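PDB 6O38: acinetobacter secreted protease CpaA, which probably cleaves protein substrates as a zinc-dependent metalloprotease that is exported by type II secretion with the help of its chaperone CpaB. Local coordinates for residues P100-S104 with N105-I109; L379-P383 with E384-I388; T260-T263 with G264-Y267; I83-S86 with S87-K90. One frame throughout, in Å; residues are numbered along the deposited sequence.

Overall arrangement
Along the chain the order is contact 4, contact 1, contact 3 and contact 2, each closing before the next opens. Contacts 4 and 3 are turns in two different StcE-type beta-sandwich ranges, with centres 35 Å apart. Contact 1 is the loop that leads out of strand 90-98, the partner of strand 79-85 in contact 4; these two have centres 34 Å apart. Contact 2 is a strand-to-helix junction at the end of strand 367-381, which pairs with strands 416-425 and 457-462. Contacts 1 and 2 lie on opposite sides of the chain's centre, 66 Å apart between centres, so the four sites sample an extended, modular protein. Contact 3 borders CpaB, through Gln266.

Contact 1 of 4, residues P100-S104 with N105-I109; sequences PTTGS and NYELI
Glu107 OE1 receives two hydrogen bonds from Thr102, one at 2.8 Å from its hydroxyl OG1 and one at 3.0 Å from its backbone N. Both come from the same face of the carboxylate, but not alike: the amide lies on the syn side and only moderately off the plane, whereas the hydroxyl stands well above it, 61° out. The second carboxylate oxygen, Glu107 OE2, takes the backbone N of Thr101 at 2.9 Å in a nearly straight bond (171° at the hydrogen), with a weak addition from Thr101 OG1 at 3.4 Å. One carboxylate thus spans two successive amides, which fixes its rotation. The side chain reaches them because CG is anti to the backbone N (chi1 180°) and the chain beyond stays extended. Ser104 OG donates to Thr102 OG1 at 3.1 Å, passing the polar chain along the loop. Pro100 CD also meets Ile109 CD1 at 4.0 Å, and Ile130 of strand 129-131 packs on both residues. A glutamate carboxylate bonded to two backbone amides and a threonine hydroxyl thus spans the loop leading into strand 106-108, an end strand, within this chain, of a small mixed sheet, where it pairs with strand 129-131.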
# COMPACT_ATOMS: atom_id res chain seq x y z
N PRO A 100 -25.00 -24.10 12.49
CA PRO A 100 -26.28 -24.51 11.91
C PRO A 100 -26.80 -25.75 12.60
O PRO A 100 -26.04 -26.66 12.93
CB PRO A 100 -25.95 -24.77 10.44
CG PRO A 100 -24.48 -25.07 10.44
CD PRO A 100 -23.90 -24.19 11.51
N THR A 101 -28.12 -25.80 12.82
CA THR A 101 -28.73 -26.89 13.56
C THR A 101 -29.67 -27.74 12.73
O THR A 101 -29.96 -28.88 13.13
CB THR A 101 -29.50 -26.35 14.78
OG1 THR A 101 -30.52 -25.44 14.33
CG2 THR A 101 -28.56 -25.63 15.73
N THR A 102 -30.16 -27.24 11.60
CA THR A 102 -31.03 -28.00 10.71
C THR A 102 -30.20 -28.58 9.58
O THR A 102 -29.41 -27.86 8.95
CB THR A 102 -32.14 -27.11 10.15
OG1 THR A 102 -31.62 -26.30 9.09
CG2 THR A 102 -32.71 -26.22 11.24
N GLY A 103 -30.37 -29.87 9.32
CA GLY A 103 -29.63 -30.54 8.27
C GLY A 103 -30.17 -30.26 6.88
O GLY A 103 -29.96 -31.04 5.95
N SER A 104 -30.86 -29.13 6.72
CA SER A 104 -31.56 -28.81 5.49
C SER A 104 -30.60 -28.16 4.49
O SER A 104 -29.38 -28.15 4.66
CB SER A 104 -32.76 -27.91 5.78
OG SER A 104 -32.34 -26.59 6.10
N ASN A 105 -31.16 -27.60 3.41
CA ASN A 105 -30.37 -27.03 2.33
C ASN A 105 -30.01 -25.57 2.53
O ASN A 105 -29.07 -25.08 1.90
CB ASN A 105 -31.12 -27.18 1.00
CG ASN A 105 -30.84 -28.50 0.31
OD1 ASN A 105 -29.72 -28.99 0.33
ND2 ASN A 105 -31.88 -29.08 -0.29
N TYR A 106 -30.73 -24.85 3.40
CA TYR A 106 -30.48 -23.43 3.60
C TYR A 106 -30.81 -23.07 5.04
O TYR A 106 -31.88 -23.43 5.54
CB TYR A 106 -31.32 -22.59 2.63
CG TYR A 106 -31.07 -21.10 2.71
CD1 TYR A 106 -31.77 -20.30 3.60
CD2 TYR A 106 -30.14 -20.49 1.88
CE1 TYR A 106 -31.54 -18.93 3.66
CE2 TYR A 106 -29.90 -19.13 1.94
CZ TYR A 106 -30.61 -18.36 2.83
OH TYR A 106 -30.38 -17.00 2.89
N GLU A 107 -29.89 -22.37 5.70
CA GLU A 107 -30.09 -21.96 7.08
C GLU A 107 -29.42 -20.61 7.31
O GLU A 107 -28.23 -20.45 7.03
CB GLU A 107 -29.53 -23.00 8.06
CG GLU A 107 -29.70 -22.62 9.52
CD GLU A 107 -29.52 -23.80 10.45
OE1 GLU A 107 -29.35 -24.93 9.95
OE2 GLU A 107 -29.54 -23.59 11.68
N LEU A 108 -30.19 -19.66 7.82
CA LEU A 108 -29.64 -18.38 8.25
C LEU A 108 -28.98 -18.53 9.62
O LEU A 108 -29.54 -19.14 10.53
CB LEU A 108 -30.73 -17.32 8.31
CG LEU A 108 -30.26 -15.91 8.68
CD1 LEU A 108 -29.20 -15.42 7.70
CD2 LEU A 108 -31.42 -14.95 8.73
N ILE A 109 -27.79 -17.96 9.75
CA ILE A 109 -27.00 -18.07 10.98
C ILE A 109 -27.36 -16.89 11.87
O ILE A 109 -27.21 -15.73 11.44
CB ILE A 109 -25.50 -18.10 10.68
CG1 ILE A 109 -25.13 -19.40 9.96
CG2 ILE A 109 -24.70 -17.95 11.96
CD1 ILE A 109 -25.55 -20.65 10.70

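Contact 2 of 4, residues L379-P383 with E384-I388; sequences LVSSP and EVNSI
Ser381 OG donates to Asn386 OD1 at 3.2 Å, tying the last residue of strand 367-381 to the first full turn of helix 383-389. Ser381 CB points toward the helix, and with OG anti to the backbone N (chi1 -157°) the hydroxyl faces Asn386 OD1, with the gamma carbon CG1 of Val385 4.0 Å from it. It approaches the amide oxygen at a C=O...donor angle of 148°, tilted slightly from the carbonyl plane. The other end of the Asn386 amide, ND2, bonds Thr425 OG1, while Ser381 OG is also bonded to Gln461 NE2; partners at both ends are consistent with the modelled orientation of the amide.

Ser382 occupies the N-cap. Its OG turns over the helix end and accepts a weak bond from Glu384 N at 3.3 Å, while its carbonyl O takes Asn386 N at 3.1 Å. One residue on, Pro383 O accepts both the N and the OG of Ser387, each at 3.0 Å and from opposite faces of the carbonyl plane. The hydroxyl folds back on its own helix because OG stands beside the backbone N (chi1 -58°). Strand 367-381 pairs with strands 416-425 and 457-462. Where it gives way to helix 383-389, the weak bond between Ser382 OG and Glu384 N marks a strand-to-helix junction with a serine N-cap and proline at the first helical position.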
# COMPACT_ATOMS: atom_id res chain seq x y z
N LEU A 379 10.25 23.68 -7.91
CA LEU A 379 9.81 23.61 -6.52
C LEU A 379 10.15 24.92 -5.82
O LEU A 379 11.32 25.31 -5.77
CB LEU A 379 10.46 22.42 -5.81
CG LEU A 379 10.27 21.06 -6.48
CD1 LEU A 379 10.90 19.95 -5.65
CD2 LEU A 379 8.80 20.78 -6.73
N VAL A 380 9.13 25.59 -5.28
CA VAL A 380 9.29 26.86 -4.59
C VAL A 380 8.87 26.66 -3.14
O VAL A 380 7.75 26.20 -2.87
CB VAL A 380 8.47 27.98 -5.25
CG1 VAL A 380 8.77 29.32 -4.60
CG2 VAL A 380 8.75 28.03 -6.75
N SER A 381 9.75 27.01 -2.21
CA SER A 381 9.49 26.89 -0.78
C SER A 381 9.55 28.27 -0.15
O SER A 381 10.52 29.02 -0.36
CB SER A 381 10.49 25.95 -0.11
OG SER A 381 9.97 25.44 1.10
N SER A 382 8.53 28.61 0.63
CA SER A 382 8.48 29.91 1.29
C SER A 382 9.52 29.97 2.40
O SER A 382 9.77 28.97 3.08
CB SER A 382 7.09 30.17 1.86
OG SER A 382 7.05 31.38 2.58
N PRO A 383 10.16 31.13 2.60
CA PRO A 383 11.07 31.27 3.75
C PRO A 383 10.39 31.01 5.08
O PRO A 383 11.04 30.55 6.03
CB PRO A 383 11.56 32.72 3.64
CG PRO A 383 11.36 33.09 2.20
CD PRO A 383 10.14 32.33 1.75
N GLU A 384 9.09 31.31 5.19
CA GLU A 384 8.35 30.97 6.41
C GLU A 384 8.37 29.47 6.66
O GLU A 384 8.48 29.03 7.81
CB GLU A 384 6.91 31.48 6.31
CG GLU A 384 6.77 32.98 6.54
CD GLU A 384 5.34 33.46 6.41
OE1 GLU A 384 4.53 32.76 5.77
OE2 GLU A 384 5.02 34.54 6.96
N VAL A 385 8.27 28.66 5.60
CA VAL A 385 8.33 27.22 5.77
C VAL A 385 9.73 26.78 6.18
O VAL A 385 9.89 25.91 7.05
CB VAL A 385 7.88 26.51 4.47
CG1 VAL A 385 8.08 25.01 4.58
CG2 VAL A 385 6.43 26.83 4.18
N ASN A 386 10.76 27.38 5.58
CA ASN A 386 12.13 27.01 5.92
C ASN A 386 12.44 27.32 7.38
O ASN A 386 13.16 26.57 8.04
CB ASN A 386 13.12 27.72 5.00
CG ASN A 386 12.89 27.41 3.54
OD1 ASN A 386 12.13 26.51 3.20
ND2 ASN A 386 13.56 28.15 2.67
N SER A 387 11.90 28.43 7.90
CA SER A 387 12.13 28.77 9.30
C SER A 387 11.49 27.76 10.24
O SER A 387 12.03 27.50 11.32
CB SER A 387 11.59 30.18 9.59
OG SER A 387 12.21 31.14 8.74
N ILE A 388 10.36 27.18 9.85
CA ILE A 388 9.66 26.24 10.71
C ILE A 388 10.27 24.85 10.60
O ILE A 388 10.57 24.20 11.61
CB ILE A 388 8.15 26.23 10.37
CG1 ILE A 388 7.51 27.56 10.76
CG2 ILE A 388 7.46 25.07 11.07
CD1 ILE A 388 6.21 27.84 10.05

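Contact 3 of 4, residues T260-T263 with G264-Y267; sequences TLKT and GDQY
Lys262 and Asp265 are the first and last residues of a type II beta turn, closed by a hydrogen bond from Asp265 N to Lys262 O at 3.1 Å. Thr263 and Gly264 are its corners, and Gly264 has phi 81°, a backbone conformation that favours glycine. The lysine side chain then curls round one carboxylate oxygen. Its CB lies 3.3 Å from Asp265 OD2 and CG 3.6 Å from the same atom; CD swings farther off, and bends at chi3 (-60°) and chi4 bring CE back to 3.5 Å from OD2. At the tip, NZ forms a salt bridge with Asp265 OD2 at 2.7 Å, on the syn lone pair. The backbone N of Lys262 reaches OD2 as well, at 3.0 Å but from above the carboxylate plane, so a single oxygen is held by amide and ammonium of one residue. A water accepts from NZ and gives a weak bond to OD1, and Thr302 O is a further partner of the ammonium. Next to this turn of the StcE-like beta-sandwich domain, Gln266 O accepts from Asn124 ND2 of the chaperone CpaB. On the buried side, Leu261 CD1 lies at the edge of the Tyr267 ring, 3.8 Å from CD1 of Tyr267. The ring's hydroxyl, Tyr267 OH, donates to Thr260 O at 2.7 Å, standing 42° out of that carbonyl's plane.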
# COMPACT_ATOMS: atom_id res chain seq x y z
N THR A 260 7.46 -15.63 -16.57
CA THR A 260 8.45 -16.65 -16.22
C THR A 260 8.56 -16.77 -14.71
O THR A 260 8.67 -15.76 -14.01
CB THR A 260 9.81 -16.31 -16.83
OG1 THR A 260 9.71 -16.30 -18.26
CG2 THR A 260 10.85 -17.34 -16.42
N LEU A 261 8.53 -18.00 -14.21
CA LEU A 261 8.52 -18.28 -12.78
C LEU A 261 9.91 -18.75 -12.38
O LEU A 261 10.28 -19.91 -12.59
CB LEU A 261 7.46 -19.33 -12.46
CG LEU A 261 7.23 -19.67 -10.99
CD1 LEU A 261 6.56 -18.52 -10.26
CD2 LEU A 261 6.41 -20.94 -10.87
N LYS A 262 10.70 -17.85 -11.79
CA LYS A 262 12.05 -18.15 -11.37
C LYS A 262 12.09 -18.46 -9.87
O LYS A 262 11.07 -18.43 -9.18
CB LYS A 262 12.99 -16.99 -11.70
CG LYS A 262 13.04 -16.63 -13.18
CD LYS A 262 13.99 -15.47 -13.43
CE LYS A 262 13.55 -14.23 -12.67
NZ LYS A 262 12.13 -13.87 -12.96
N THR A 263 13.29 -18.78 -9.38
CA THR A 263 13.48 -19.05 -7.96
C THR A 263 13.08 -17.84 -7.12
O THR A 263 13.58 -16.73 -7.34
CB THR A 263 14.93 -19.43 -7.69
OG1 THR A 263 15.34 -20.46 -8.60
CG2 THR A 263 15.09 -19.93 -6.26
N GLY A 264 12.18 -18.06 -6.17
CA GLY A 264 11.71 -17.00 -5.30
C GLY A 264 10.62 -16.12 -5.88
O GLY A 264 10.11 -15.25 -5.16
N ASP A 265 10.25 -16.31 -7.14
CA ASP A 265 9.23 -15.48 -7.75
C ASP A 265 7.84 -15.82 -7.21
O ASP A 265 7.60 -16.92 -6.71
CB ASP A 265 9.24 -15.63 -9.28
CG ASP A 265 10.38 -14.89 -9.93
OD1 ASP A 265 11.16 -14.23 -9.21
OD2 ASP A 265 10.50 -14.95 -11.17
N GLN A 266 6.93 -14.86 -7.33
CA GLN A 266 5.54 -15.05 -6.93
C GLN A 266 4.64 -14.26 -7.87
O GLN A 266 4.88 -13.08 -8.14
CB GLN A 266 5.32 -14.61 -5.48
CG GLN A 266 3.91 -14.88 -4.97
CD GLN A 266 3.74 -14.54 -3.51
OE1 GLN A 266 4.30 -15.19 -2.63
NE2 GLN A 266 2.97 -13.48 -3.23
N TYR A 267 3.60 -14.93 -8.37
CA TYR A 267 2.58 -14.31 -9.20
C TYR A 267 1.22 -14.47 -8.54
O TYR A 267 0.94 -15.49 -7.91
CB TYR A 267 2.54 -14.93 -10.60
CG TYR A 267 3.73 -14.59 -11.48
CD1 TYR A 267 4.95 -15.24 -11.31
CD2 TYR A 267 3.63 -13.64 -12.48
CE1 TYR A 267 6.03 -14.95 -12.11
CE2 TYR A 267 4.71 -13.33 -13.29
CZ TYR A 267 5.91 -13.99 -13.10
OH TYR A 267 6.99 -13.69 -13.90
O HOH W 1 12.26 -11.62 -11.00

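Contact 4 of 4, residues I83-S86 with S87-K90; sequences IFNS and SQNK
Phe84 meets the returning chain with both a face and an edge of its ring. Lys90 O lies over one face, 3.7 Å from Phe84 CD1, while Asn89 OD1 comes to the ring edge, 3.5 Å from Phe84 CZ. The Asn89 amide runs alongside the ring with its plane turned 88° from it, and Trp91 adds an edge-to-face ring contact. Asn85 comes next and carries most of the polar work. Its side chain, with CG anti to the backbone N (chi1 -176°), curls over the turn so that OD1 accepts from Gln88 N at 2.6 Å, in the plane of the amide carbonyl. The Gln88 side chain crosses that of Asn85 obliquely, the two amide planes being inclined by 54°. Backbone Asn85 O draws weak bonds from three successive amides, of Gln88, Asn89 and Lys90, the last at 3.4 Å. Ser86 follows at the bend; its backbone N bonds Asn44 OD1 outside the turn. The residues form the end of a beta hairpin joining strands 79-85 and 90-98. Its chemistry implies a turn held by the bond from Gln88 N to Asn85 OD1, supplemented by the weak bonds to Asn85 O, with the Phe84 ring lying beside polar backbone and amide atoms.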
# COMPACT_ATOMS: atom_id res chain seq x y z
N ILE A 83 -6.75 -18.67 26.05
CA ILE A 83 -6.14 -19.74 26.83
C ILE A 83 -4.81 -20.08 26.17
O ILE A 83 -4.77 -20.43 24.99
CB ILE A 83 -7.04 -20.99 26.91
CG1 ILE A 83 -8.34 -20.67 27.65
CG2 ILE A 83 -6.30 -22.13 27.60
CD1 ILE A 83 -9.25 -21.86 27.82
N PHE A 84 -3.73 -19.97 26.94
CA PHE A 84 -2.40 -20.21 26.40
C PHE A 84 -2.24 -21.67 25.99
O PHE A 84 -3.07 -22.53 26.29
CB PHE A 84 -1.33 -19.81 27.43
CG PHE A 84 0.04 -19.61 26.84
CD1 PHE A 84 0.31 -18.50 26.06
CD2 PHE A 84 1.05 -20.52 27.08
CE1 PHE A 84 1.57 -18.31 25.52
CE2 PHE A 84 2.31 -20.34 26.54
CZ PHE A 84 2.57 -19.23 25.76
N ASN A 85 -1.14 -21.95 25.28
CA ASN A 85 -0.85 -23.30 24.81
C ASN A 85 0.66 -23.43 24.66
O ASN A 85 1.24 -22.81 23.76
CB ASN A 85 -1.57 -23.60 23.50
CG ASN A 85 -1.36 -25.02 23.03
OD1 ASN A 85 -0.36 -25.34 22.39
ND2 ASN A 85 -2.32 -25.89 23.33
N SER A 86 1.28 -24.23 25.52
CA SER A 86 2.73 -24.39 25.45
C SER A 86 3.16 -25.17 24.21
O SER A 86 4.25 -24.94 23.69
CB SER A 86 3.24 -25.09 26.71
OG SER A 86 2.95 -24.33 27.87
N SER A 87 2.32 -26.09 23.74
CA SER A 87 2.67 -26.87 22.55
C SER A 87 2.75 -26.00 21.31
O SER A 87 3.52 -26.31 20.39
CB SER A 87 1.65 -27.99 22.34
OG SER A 87 1.58 -28.84 23.48
N GLN A 88 1.99 -24.91 21.26
CA GLN A 88 2.02 -23.98 20.14
C GLN A 88 2.63 -22.63 20.49
O GLN A 88 2.86 -21.83 19.59
CB GLN A 88 0.60 -23.77 19.59
CG GLN A 88 -0.05 -25.05 19.07
CD GLN A 88 -1.53 -24.88 18.80
OE1 GLN A 88 -2.22 -24.15 19.51
NE2 GLN A 88 -2.03 -25.56 17.77
N ASN A 89 2.89 -22.37 21.78
CA ASN A 89 3.49 -21.11 22.23
C ASN A 89 2.67 -19.91 21.80
O ASN A 89 3.20 -18.86 21.42
CB ASN A 89 4.94 -20.99 21.75
CG ASN A 89 5.76 -20.04 22.60
OD1 ASN A 89 5.43 -19.77 23.76
ND2 ASN A 89 6.84 -19.51 22.03
N LYS A 90 1.34 -20.04 21.86
CA LYS A 90 0.43 -18.98 21.46
C LYS A 90 -0.79 -19.00 22.36
O LYS A 90 -1.13 -20.01 22.97
CB LYS A 90 0.00 -19.13 19.99
CG LYS A 90 1.10 -18.82 18.98
CD LYS A 90 0.65 -19.13 17.56
CE LYS A 90 0.39 -20.62 17.37
NZ LYS A 90 0.12 -20.96 15.94